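PDB 6M4K: alpha-amylase from Eisenia fetida, which probably catalyses the internal hydrolysis of alpha-1,4-glucosidic linkages in starch-like polysaccharides, as a calcium- and chloride-dependent member of glycoside hydrolase family 13. Local coordinates for residues T90-L94 against G95-Y99; R387-E390 against M391-M394. All blocks are in the same frame, centred on the assembly; numbering follows the deposited sequence.

Interaction 1: residues T90-L94 against G95-Y99; sequences TCNNL and GVYIY
The carbonyls of C91 and N92 receive the amides of V96 and G95, and with these two bonds the chain leaves its helix and swings round into a strand. V96 N donates to C91 O over 3.0 Å, nearly straight at 169°, while G95 N reaches N92 O, also at 3.0 Å. G95 has positive phi, and together these features define a Schellman motif closing helix 81-93; a beta carbon modelled on G95 would collide with L94 O, so the turn suits a residue without a side chain. In the (beta/alpha)8 barrel of family 13 this is an alpha-to-beta return: helix 81-93 hands over to strand 97-102, third in barrel order, whose Y97 and Y99 bond through their backbones to strand 44-47. Beyond the turn, N92 and Y97 cross at about a right angle, their amide and ring planes 68° apart. The N92 side chain, its CG lying beside the backbone N (chi1 -75°), brings OD1 round to the ring edge, 3.4 Å from Y97 CD1. The same oxygen accepts a water that in turn takes the I98 amide, with 2.7 Å between N92 OD1 and that water; ND2 is held by G193 O. A second water donates to N92 O and bonds Y97 OH, 2.7 Å away, tying the phenol to the helix end. Replacing Y97 with an alanine would probably strip this water of its phenol partner and open a gap beside the N92 amide. Between helix and strand, C91 CB meets I98 CD1 at 4.1 Å, and C91 SG is joined to C34 of helix 27-39 by a disulfide.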
loop_
_atom_site.group_PDB
_atom_site.type_symbol
_atom_site.label_atom_id
_atom_site.label_comp_id
_atom_site.label_asym_id
_atom_site.label_seq_id
_atom_site.Cartn_x
_atom_site.Cartn_y
_atom_site.Cartn_z
ATOM N N THR A 90 -6.230 -6.138 19.977
ATOM C CA THR A 90 -6.123 -4.759 20.443
ATOM C C THR A 90 -6.512 -3.784 19.343
ATOM O O THR A 90 -7.245 -2.812 19.572
ATOM C CB THR A 90 -4.679 -4.496 20.874
ATOM O OG1 THR A 90 -4.357 -5.312 22.004
ATOM C CG2 THR A 90 -4.478 -3.023 21.224
ATOM N N CYS A 91 -6.006 -4.023 18.135
ATOM C CA CYS A 91 -6.279 -3.124 17.024
ATOM C C CYS A 91 -7.763 -3.141 16.677
ATOM O O CYS A 91 -8.397 -2.090 16.546
ATOM C CB CYS A 91 -5.403 -3.501 15.824
ATOM S SG CYS A 91 -3.655 -3.110 16.067
ATOM N N ASN A 92 -8.341 -4.347 16.568
ATOM C CA ASN A 92 -9.773 -4.459 16.300
ATOM C C ASN A 92 -10.600 -3.740 17.356
ATOM O O ASN A 92 -11.582 -3.068 17.021
ATOM C CB ASN A 92 -10.195 -5.923 16.218
ATOM C CG ASN A 92 -9.770 -6.586 14.932
ATOM O OD1 ASN A 92 -9.058 -5.993 14.117
ATOM N ND2 ASN A 92 -10.213 -7.829 14.731
ATOM N N ASN A 93 -10.227 -3.875 18.633
ATOM C CA ASN A 93 -10.968 -3.187 19.689
ATOM C C ASN A 93 -10.890 -1.677 19.548
ATOM O O ASN A 93 -11.794 -0.969 20.007
ATOM C CB ASN A 93 -10.483 -3.619 21.072
ATOM C CG ASN A 93 -10.940 -5.013 21.444
ATOM O OD1 ASN A 93 -11.890 -5.531 20.861
ATOM N ND2 ASN A 93 -10.272 -5.624 22.414
ATOM N N LEU A 94 -9.820 -1.163 18.942
ATOM C CA LEU A 94 -9.682 0.265 18.671
ATOM C C LEU A 94 -10.289 0.688 17.344
ATOM O O LEU A 94 -10.241 1.877 17.012
ATOM C CB LEU A 94 -8.205 0.662 18.685
ATOM C CG LEU A 94 -7.584 0.707 20.075
ATOM C CD1 LEU A 94 -6.070 0.693 19.965
ATOM C CD2 LEU A 94 -8.049 1.959 20.791
ATOM N N GLY A 95 -10.838 -0.245 16.571
ATOM C CA GLY A 95 -11.401 0.097 15.286
ATOM C C GLY A 95 -10.377 0.353 14.201
ATOM O O GLY A 95 -10.640 1.143 13.282
ATOM N N VAL A 96 -9.212 -0.285 14.291
ATOM C CA VAL A 96 -8.163 -0.206 13.276
ATOM C C VAL A 96 -7.885 -1.644 12.857
ATOM O O VAL A 96 -7.430 -2.454 13.673
ATOM C CB VAL A 96 -6.898 0.475 13.814
ATOM C CG1 VAL A 96 -5.816 0.486 12.746
ATOM C CG2 VAL A 96 -7.216 1.899 14.259
ATOM N N TYR A 97 -8.192 -1.977 11.611
ATOM C CA TYR A 97 -8.238 -3.374 11.197
ATOM C C TYR A 97 -6.931 -3.835 10.553
ATOM O O TYR A 97 -6.046 -3.035 10.236
ATOM C CB TYR A 97 -9.470 -3.614 10.320
ATOM C CG TYR A 97 -10.717 -3.215 11.084
ATOM C CD1 TYR A 97 -10.976 -3.749 12.344
ATOM C CD2 TYR A 97 -11.580 -2.249 10.596
ATOM C CE1 TYR A 97 -12.083 -3.366 13.079
ATOM C CE2 TYR A 97 -12.709 -1.864 11.327
ATOM C CZ TYR A 97 -12.939 -2.435 12.560
ATOM O OH TYR A 97 -14.049 -2.039 13.279
ATOM N N ILE A 98 -6.814 -5.150 10.372
ATOM C CA ILE A 98 -5.565 -5.803 9.981
ATOM C C ILE A 98 -5.775 -6.531 8.661
ATOM O O ILE A 98 -6.655 -7.399 8.553
ATOM C CB ILE A 98 -5.081 -6.783 11.062
ATOM C CG1 ILE A 98 -4.840 -6.059 12.387
ATOM C CG2 ILE A 98 -3.816 -7.522 10.603
ATOM C CD1 ILE A 98 -3.723 -5.009 12.353
ATOM N N TYR A 99 -4.938 -6.215 7.673
ATOM C CA TYR A 99 -4.913 -6.912 6.394
ATOM C C TYR A 99 -3.589 -7.648 6.278
ATOM O O TYR A 99 -2.519 -7.033 6.387
ATOM C CB TYR A 99 -5.096 -5.927 5.239
ATOM C CG TYR A 99 -6.258 -5.008 5.498
ATOM C CD1 TYR A 99 -7.562 -5.483 5.481
ATOM C CD2 TYR A 99 -6.052 -3.687 5.869
ATOM C CE1 TYR A 99 -8.634 -4.647 5.765
ATOM C CE2 TYR A 99 -7.115 -2.844 6.160
ATOM C CZ TYR A 99 -8.401 -3.335 6.106
ATOM O OH TYR A 99 -9.456 -2.496 6.397
HETATM O O HOH W 1 -8.736 -6.861 11.614
HETATM O O HOH W 2 -14.107 -2.668 15.855
#

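Interaction 2: residues R387-E390 against M391-M394; sequences RWRE and MYNM
R389 lays its alpha carbon over one face of the Y392 ring, a CH-pi contact with CA 3.7 Å from the ring centroid and 21° off the normal. At the ring's edge, R387 O comes to 3.2 Å from Y392 CE2. The ring reaches back over the preceding turn because its CG stands between the backbone N and the carbonyl carbon (chi1 68°), an unusual choice within a helix. On another side of the turn the W388 and M391 side chains extend alongside each other. In the conformer described, M391 CE lies 3.7 Å from W388 CE3 and the sulfur makes an oblique Met-aromatic contact, both tentative because M391 has a second conformer. This is the first turn of helix 389-401, with W388 at the N-cap position; W388 O accepts Y392 N at 2.9 Å, and M391 N more weakly. One residue on, N393 N bonds R389 O, and N393 ND2 rests 3.6 Å from R389 CG. Farther out, the polar ends find partners elsewhere in the chain: R389 NE and N393 ND2 hydrogen-bond to the carbonyls of I453 and V452 in the C-terminal all-beta domain, and E390 OE2 takes a salt bridge from K326 and a hydrogen bond from N490. R387 forms a salt bridge with E33, while H40 meets Y392 edge-to-face.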
loop_
_atom_site.group_PDB
_atom_site.type_symbol
_atom_site.label_atom_id
_atom_site.label_comp_id
_atom_site.label_asym_id
_atom_site.label_seq_id
_atom_site.Cartn_x
_atom_site.Cartn_y
_atom_site.Cartn_z
ATOM N N ARG A 387 3.004 9.175 9.974
ATOM C CA ARG A 387 3.074 10.150 11.055
ATOM C C ARG A 387 3.582 11.521 10.620
ATOM O O ARG A 387 3.702 12.413 11.470
ATOM C CB ARG A 387 3.951 9.628 12.199
ATOM C CG ARG A 387 3.378 8.475 13.009
ATOM C CD ARG A 387 3.905 8.561 14.433
ATOM N NE ARG A 387 3.501 7.452 15.285
ATOM C CZ ARG A 387 3.555 7.508 16.612
ATOM N NH1 ARG A 387 3.977 8.621 17.204
ATOM N NH2 ARG A 387 3.180 6.470 17.347
ATOM N N TRP A 388 3.903 11.725 9.345
ATOM C CA TRP A 388 4.256 13.064 8.889
ATOM C C TRP A 388 3.012 13.937 8.907
ATOM O O TRP A 388 1.945 13.518 8.451
ATOM C CB TRP A 388 4.793 13.021 7.462
ATOM C CG TRP A 388 6.093 12.286 7.256
ATOM C CD1 TRP A 388 6.801 11.566 8.172
ATOM C CD2 TRP A 388 6.826 12.206 6.030
ATOM N NE1 TRP A 388 7.942 11.041 7.588
ATOM C CE2 TRP A 388 7.974 11.425 6.272
ATOM C CE3 TRP A 388 6.621 12.729 4.749
ATOM C CZ2 TRP A 388 8.917 11.164 5.282
ATOM C CZ3 TRP A 388 7.553 12.460 3.765
ATOM C CH2 TRP A 388 8.687 11.684 4.038
ATOM N N ARG A 389 3.152 15.172 9.400
ATOM C CA ARG A 389 1.996 16.060 9.488
ATOM C C ARG A 389 1.343 16.261 8.126
ATOM O O ARG A 389 0.110 16.315 8.019
ATOM C CB ARG A 389 2.395 17.414 10.093
ATOM C CG ARG A 389 1.224 18.397 10.256
ATOM C CD ARG A 389 1.718 19.797 10.641
ATOM N NE ARG A 389 2.471 20.343 9.521
ATOM C CZ ARG A 389 3.793 20.393 9.443
ATOM N NH1 ARG A 389 4.556 19.988 10.455
ATOM N NH2 ARG A 389 4.349 20.862 8.330
ATOM N N GLU A 390 2.151 16.404 7.070
ATOM C CA GLU A 390 1.590 16.612 5.743
ATOM C C GLU A 390 0.722 15.434 5.325
ATOM O O GLU A 390 -0.283 15.619 4.626
ATOM C CB GLU A 390 2.711 16.852 4.731
ATOM C CG GLU A 390 3.596 18.076 5.041
ATOM C CD GLU A 390 4.819 17.769 5.903
ATOM O OE1 GLU A 390 4.848 16.753 6.631
ATOM O OE2 GLU A 390 5.788 18.560 5.840
ATOM N N MET A 391 1.072 14.230 5.777
ATOM C CA MET A 391 0.270 13.047 5.480
ATOM C C MET A 391 -0.960 12.968 6.373
ATOM O O MET A 391 -2.082 12.873 5.882
ATOM C CB MET A 391 1.102 11.779 5.654
ATOM C CG MET A 391 1.799 11.329 4.403
ATOM S SD MET A 391 2.896 12.599 3.744
ATOM C CE MET A 391 3.837 11.644 2.557
ATOM N N TYR A 392 -0.771 12.989 7.692
ATOM C CA TYR A 392 -1.938 12.760 8.541
ATOM C C TYR A 392 -2.938 13.903 8.474
ATOM O O TYR A 392 -4.143 13.664 8.597
ATOM C CB TYR A 392 -1.575 12.335 9.967
ATOM C CG TYR A 392 -0.904 13.362 10.863
ATOM C CD1 TYR A 392 -1.594 14.465 11.346
ATOM C CD2 TYR A 392 0.408 13.183 11.272
ATOM C CE1 TYR A 392 -0.979 15.384 12.187
ATOM C CE2 TYR A 392 1.026 14.080 12.127
ATOM C CZ TYR A 392 0.336 15.180 12.565
ATOM O OH TYR A 392 0.968 16.085 13.408
ATOM N N ASN A 393 -2.487 15.139 8.236
ATOM C CA ASN A 393 -3.456 16.216 8.071
ATOM C C ASN A 393 -4.180 16.124 6.735
ATOM O O ASN A 393 -5.326 16.567 6.622
ATOM C CB ASN A 393 -2.797 17.580 8.270
ATOM C CG ASN A 393 -2.820 18.017 9.721
ATOM O OD1 ASN A 393 -3.303 17.285 10.588
ATOM N ND2 ASN A 393 -2.312 19.216 9.994
ATOM N N MET A 394 -3.541 15.540 5.717
ATOM C CA MET A 394 -4.254 15.275 4.478
ATOM C C MET A 394 -5.151 14.048 4.582
ATOM O O MET A 394 -6.134 13.960 3.838
ATOM C CB MET A 394 -3.300 15.175 3.285
ATOM C CG MET A 394 -2.759 16.533 2.824
ATOM S SD MET A 394 -4.037 17.753 2.463
ATOM C CE MET A 394 -4.994 16.898 1.206
#

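How the interactions relate
The two contacts illustrate opposite ends of a helix: T90-L94 with G95-Y99 closes one and passes into a barrel strand, whereas R387-E390 with M391-M394 opens another. Interaction 1 is largely buried, and waters bridge the tyrosine hydroxyl to a helix-end carbonyl and the asparagine oxygen to a strand amide. Interaction 2 is only partly buried and rests on backbone helix bonds, a CH-pi contact and apolar touches, its charged ends paired elsewhere in the chain. The nearest atoms of interaction 1 and interaction 2 are about 11 Å apart, and the two share no helix or strand. Both nonetheless have neighbours on helix 27-39: a disulfide serves interaction 1, and a salt bridge with a cation-pi contact serves interaction 2.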